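Local structure of methylmalonyl-CoA carboxyltransferase 12S subunit (Propionibacterium freudenreichii, 1ON3) at residues S116-L127 and G153-L164. The protein transfers the carboxyl group of methylmalonyl-CoA to the biotin of the 1.3S subunit, yielding propanoyl-CoA, as the hexameric core of transcarboxylase. Residues are numbered along the deposited sequence; the frame is centred on the assembly and turned at random.
Sequences STKVVETMEQAL and GYGKMFFANVKL
Ser116 meets the Tyr154 ring obliquely, its OG 3.9 Å from Tyr154 CD2. Within 153-164, Tyr154 O lies over one face of the Phe158 ring, offset toward the rim. The Asn161 amide touches the methyl of Met123, with ND2 3.3 Å from Met123 CE. A hydrogen bond with Ser185 OG satisfies Asn161 OD1 and is likely to hold the amide's rotation. Lys163 NZ forms a salt bridge with Glu124, 2.9 Å from OE2 on its syn lone pair, with a weak bond to OE1. The Lys163 chain is extended, with CG anti to the backbone N (chi1 -175°), and reaches the bent Glu124 at about a right angle. Lys163 CE also packs on Leu127 CD2 at 3.6 Å. With an alanine here, Glu124 would probably lose its charged mate and Leu127 CD2 its aliphatic cover. Met123 is a knob among Met157, Ala160, Asn161 and Leu164. Its bend at chi3 (66°) brings Met123 CE tightly onto Ala160 CB, at 3.5 Å. Val120 CG2 rests on the backbone of Met157, and Met157 CE meets Val119 CG1 at 3.7 Å. Gly153, with no side chain, lies close against Ser116 CB. Phe133 and Phe135 of strand 133-139 underlie this core. The axes run nearly parallel, at 17° and 8.9 Å apart. Such helices, joined through a parallel strand by beta-alpha-beta crossovers, are typical of the crotonase-like fold, here with Tyr154 near bound methylmalonyl-CoA.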
loop_
_atom_site.group_PDB
_atom_site.type_symbol
_atom_site.label_atom_id
_atom_site.label_comp_id
_atom_site.label_asym_id
_atom_site.label_seq_id
_atom_site.Cartn_x
_atom_site.Cartn_y
_atom_site.Cartn_z
ATOM N N SER E 116 12.985 -5.971 33.958
ATOM C CA SER E 116 12.557 -5.081 32.880
ATOM C C SER E 116 12.448 -5.810 31.551
ATOM O O SER E 116 11.599 -5.476 30.726
ATOM C CB SER E 116 13.511 -3.894 32.741
ATOM O OG SER E 116 13.340 -2.978 33.818
ATOM N N THR E 117 13.310 -6.792 31.328
ATOM C CA THR E 117 13.246 -7.550 30.085
ATOM C C THR E 117 11.948 -8.353 30.052
ATOM O O THR E 117 11.312 -8.452 29.004
ATOM C CB THR E 117 14.451 -8.495 29.952
ATOM O OG1 THR E 117 15.639 -7.703 29.845
ATOM C CG2 THR E 117 14.318 -9.373 28.717
ATOM N N LYS E 118 11.552 -8.904 31.202
ATOM C CA LYS E 118 10.316 -9.687 31.310
ATOM C C LYS E 118 9.110 -8.804 30.968
ATOM O O LYS E 118 8.174 -9.210 30.255
ATOM C CB LYS E 118 10.142 -10.231 32.743
ATOM C CG LYS E 118 10.948 -11.504 33.066
ATOM C CD LYS E 118 10.688 -12.019 34.484
ATOM C CE LYS E 118 9.243 -12.424 34.687
ATOM N NZ LYS E 118 9.019 -13.011 36.042
ATOM N N VAL E 119 9.119 -7.596 31.503
ATOM C CA VAL E 119 8.021 -6.666 31.241
ATOM C C VAL E 119 7.961 -6.303 29.750
ATOM O O VAL E 119 6.885 -6.293 29.145
ATOM C CB VAL E 119 8.172 -5.380 32.080
ATOM C CG1 VAL E 119 7.145 -4.340 31.634
ATOM C CG2 VAL E 119 7.949 -5.707 33.557
ATOM N N VAL E 120 9.112 -6.008 29.157
ATOM C CA VAL E 120 9.152 -5.662 27.742
ATOM C C VAL E 120 8.672 -6.827 26.869
ATOM O O VAL E 120 7.947 -6.627 25.893
ATOM C CB VAL E 120 10.583 -5.234 27.312
ATOM C CG1 VAL E 120 10.640 -5.031 25.813
ATOM C CG2 VAL E 120 10.957 -3.919 27.994
ATOM N N GLU E 121 9.069 -8.047 27.219
ATOM C CA GLU E 121 8.647 -9.200 26.436
ATOM C C GLU E 121 7.130 -9.349 26.511
ATOM O O GLU E 121 6.481 -9.692 25.522
ATOM C CB GLU E 121 9.394 -10.460 26.907
ATOM C CG GLU E 121 10.656 -10.711 26.061
ATOM C CD GLU E 121 11.738 -11.510 26.771
ATOM O OE1 GLU E 121 11.400 -12.358 27.630
ATOM O OE2 GLU E 121 12.934 -11.292 26.456
ATOM N N THR E 122 6.559 -9.056 27.672
ATOM C CA THR E 122 5.111 -9.149 27.841
ATOM C C THR E 122 4.427 -8.051 27.041
ATOM O O THR E 122 3.364 -8.260 26.471
ATOM C CB THR E 122 4.712 -9.040 29.326
ATOM O OG1 THR E 122 5.367 -10.078 30.058
ATOM C CG2 THR E 122 3.211 -9.201 29.492
ATOM N N MET E 123 5.039 -6.872 27.005
ATOM C CA MET E 123 4.488 -5.761 26.228
ATOM C C MET E 123 4.541 -6.103 24.733
ATOM O O MET E 123 3.603 -5.798 23.977
ATOM C CB MET E 123 5.313 -4.494 26.501
ATOM C CG MET E 123 5.137 -3.957 27.914
ATOM S SD MET E 123 6.285 -2.622 28.251
ATOM C CE MET E 123 5.691 -1.339 27.109
ATOM N N GLU E 124 5.643 -6.716 24.298
ATOM C CA GLU E 124 5.779 -7.106 22.892
ATOM C C GLU E 124 4.719 -8.138 22.543
ATOM O O GLU E 124 4.250 -8.170 21.408
ATOM C CB GLU E 124 7.167 -7.696 22.592
ATOM C CG GLU E 124 8.336 -6.704 22.714
ATOM C CD GLU E 124 8.434 -5.685 21.575
ATOM O OE1 GLU E 124 9.365 -4.846 21.634
ATOM O OE2 GLU E 124 7.607 -5.710 20.625
ATOM N N GLN E 125 4.362 -8.997 23.497
ATOM C CA GLN E 125 3.323 -9.993 23.242
ATOM C C GLN E 125 1.954 -9.314 23.134
ATOM O O GLN E 125 1.109 -9.737 22.344
ATOM C CB GLN E 125 3.283 -11.055 24.345
ATOM C CG GLN E 125 4.608 -11.778 24.578
ATOM C CD GLN E 125 5.253 -12.284 23.302
ATOM O OE1 GLN E 125 4.733 -13.187 22.644
ATOM N NE2 GLN E 125 6.398 -11.702 22.944
ATOM N N ALA E 126 1.714 -8.284 23.940
ATOM C CA ALA E 126 0.437 -7.569 23.851
ATOM C C ALA E 126 0.332 -6.927 22.465
ATOM O O ALA E 126 -0.730 -6.941 21.845
ATOM C CB ALA E 126 0.337 -6.472 24.940
ATOM N N LEU E 127 1.444 -6.377 21.987
ATOM C CA LEU E 127 1.505 -5.723 20.677
ATOM C C LEU E 127 1.299 -6.736 19.543
ATOM O O LEU E 127 0.519 -6.511 18.625
ATOM C CB LEU E 127 2.867 -5.016 20.509
ATOM C CG LEU E 127 3.096 -4.225 19.211
ATOM C CD1 LEU E 127 2.092 -3.084 19.138
ATOM C CD2 LEU E 127 4.522 -3.657 19.171
ATOM N N GLY E 153 17.697 -1.483 31.187
ATOM C CA GLY E 153 16.390 -2.120 31.238
ATOM C C GLY E 153 15.284 -1.072 31.133
ATOM O O GLY E 153 14.283 -1.280 30.437
ATOM N N TYR E 154 15.447 0.049 31.834
ATOM C CA TYR E 154 14.450 1.123 31.764
ATOM C C TYR E 154 14.404 1.732 30.371
ATOM O O TYR E 154 13.328 2.064 29.878
ATOM C CB TYR E 154 14.742 2.210 32.805
ATOM C CG TYR E 154 14.150 1.916 34.173
ATOM C CD1 TYR E 154 14.438 2.726 35.267
ATOM C CD2 TYR E 154 13.276 0.839 34.366
ATOM C CE1 TYR E 154 13.867 2.476 36.529
ATOM C CE2 TYR E 154 12.706 0.581 35.618
ATOM C CZ TYR E 154 13.007 1.408 36.693
ATOM O OH TYR E 154 12.436 1.161 37.928
ATOM N N GLY E 155 15.568 1.897 29.745
ATOM C CA GLY E 155 15.595 2.429 28.391
ATOM C C GLY E 155 14.735 1.558 27.477
ATOM O O GLY E 155 13.909 2.070 26.716
ATOM N N LYS E 156 14.911 0.237 27.557
ATOM C CA LYS E 156 14.124 -0.679 26.720
ATOM C C LYS E 156 12.636 -0.580 27.045
ATOM O O LYS E 156 11.798 -0.601 26.139
ATOM C CB LYS E 156 14.604 -2.127 26.883
ATOM C CG LYS E 156 16.043 -2.378 26.348
ATOM C CD LYS E 156 16.441 -3.849 26.486
ATOM C CE LYS E 156 17.817 -4.128 25.901
ATOM N NZ LYS E 156 18.899 -3.347 26.564
ATOM N N MET E 157 12.301 -0.458 28.326
ATOM C CA MET E 157 10.901 -0.335 28.713
ATOM C C MET E 157 10.247 0.948 28.175
ATOM O O MET E 157 9.106 0.909 27.687
ATOM C CB MET E 157 10.743 -0.363 30.231
ATOM C CG MET E 157 9.274 -0.336 30.668
ATOM S SD MET E 157 9.028 -0.359 32.453
ATOM C CE MET E 157 9.751 -1.979 32.835
ATOM N N PHE E 158 10.949 2.080 28.266
ATOM C CA PHE E 158 10.381 3.344 27.784
ATOM C C PHE E 158 10.159 3.266 26.281
ATOM O O PHE E 158 9.117 3.692 25.774
ATOM C CB PHE E 158 11.306 4.542 28.102
ATOM C CG PHE E 158 11.597 4.729 29.574
ATOM C CD1 PHE E 158 10.705 4.279 30.547
ATOM C CD2 PHE E 158 12.764 5.382 29.983
ATOM C CE1 PHE E 158 10.965 4.471 31.925
ATOM C CE2 PHE E 158 13.035 5.583 31.343
ATOM C CZ PHE E 158 12.134 5.126 32.317
ATOM N N PHE E 159 11.139 2.722 25.564
ATOM C CA PHE E 159 11.017 2.595 24.119
ATOM C C PHE E 159 9.815 1.716 23.768
ATOM O O PHE E 159 9.105 1.980 22.801
ATOM C CB PHE E 159 12.295 1.998 23.533
ATOM C CG PHE E 159 12.311 1.953 22.027
ATOM C CD1 PHE E 159 11.809 0.850 21.343
ATOM C CD2 PHE E 159 12.831 3.018 21.298
ATOM C CE1 PHE E 159 11.823 0.802 19.943
ATOM C CE2 PHE E 159 12.855 2.993 19.898
ATOM C CZ PHE E 159 12.350 1.883 19.215
ATOM N N ALA E 160 9.592 0.673 24.563
ATOM C CA ALA E 160 8.475 -0.242 24.335
ATOM C C ALA E 160 7.130 0.457 24.598
ATOM O O ALA E 160 6.161 0.242 23.863
ATOM C CB ALA E 160 8.625 -1.493 25.234
ATOM N N ASN E 161 7.071 1.290 25.636
ATOM C CA ASN E 161 5.831 2.019 25.954
ATOM C C ASN E 161 5.462 2.881 24.755
ATOM O O ASN E 161 4.291 2.953 24.368
ATOM C CB ASN E 161 6.002 2.944 27.174
ATOM C CG ASN E 161 5.976 2.205 28.498
ATOM O OD1 ASN E 161 6.874 2.377 29.313
ATOM N ND2 ASN E 161 4.928 1.402 28.733
ATOM N N VAL E 162 6.463 3.537 24.174
ATOM C CA VAL E 162 6.238 4.395 23.021
ATOM C C VAL E 162 5.859 3.550 21.806
ATOM O O VAL E 162 5.001 3.935 21.014
ATOM C CB VAL E 162 7.492 5.261 22.714
ATOM C CG1 VAL E 162 7.269 6.093 21.435
ATOM C CG2 VAL E 162 7.767 6.203 23.901
ATOM N N LYS E 163 6.494 2.395 21.653
ATOM C CA LYS E 163 6.173 1.530 20.521
ATOM C C LYS E 163 4.686 1.118 20.584
ATOM O O LYS E 163 3.988 1.155 19.571
ATOM C CB LYS E 163 7.075 0.290 20.550
ATOM C CG LYS E 163 6.935 -0.648 19.362
ATOM C CD LYS E 163 7.923 -1.811 19.528
ATOM C CE LYS E 163 7.901 -2.760 18.340
ATOM N NZ LYS E 163 8.716 -3.999 18.610
ATOM N N LEU E 164 4.205 0.753 21.773
ATOM C CA LEU E 164 2.805 0.344 21.950
ATOM C C LEU E 164 1.825 1.521 21.940
ATOM O O LEU E 164 0.623 1.339 21.753
ATOM C CB LEU E 164 2.619 -0.412 23.274
ATOM C CG LEU E 164 2.825 -1.938 23.315
ATOM C CD1 LEU E 164 4.284 -2.303 22.967
ATOM C CD2 LEU E 164 2.475 -2.447 24.716
#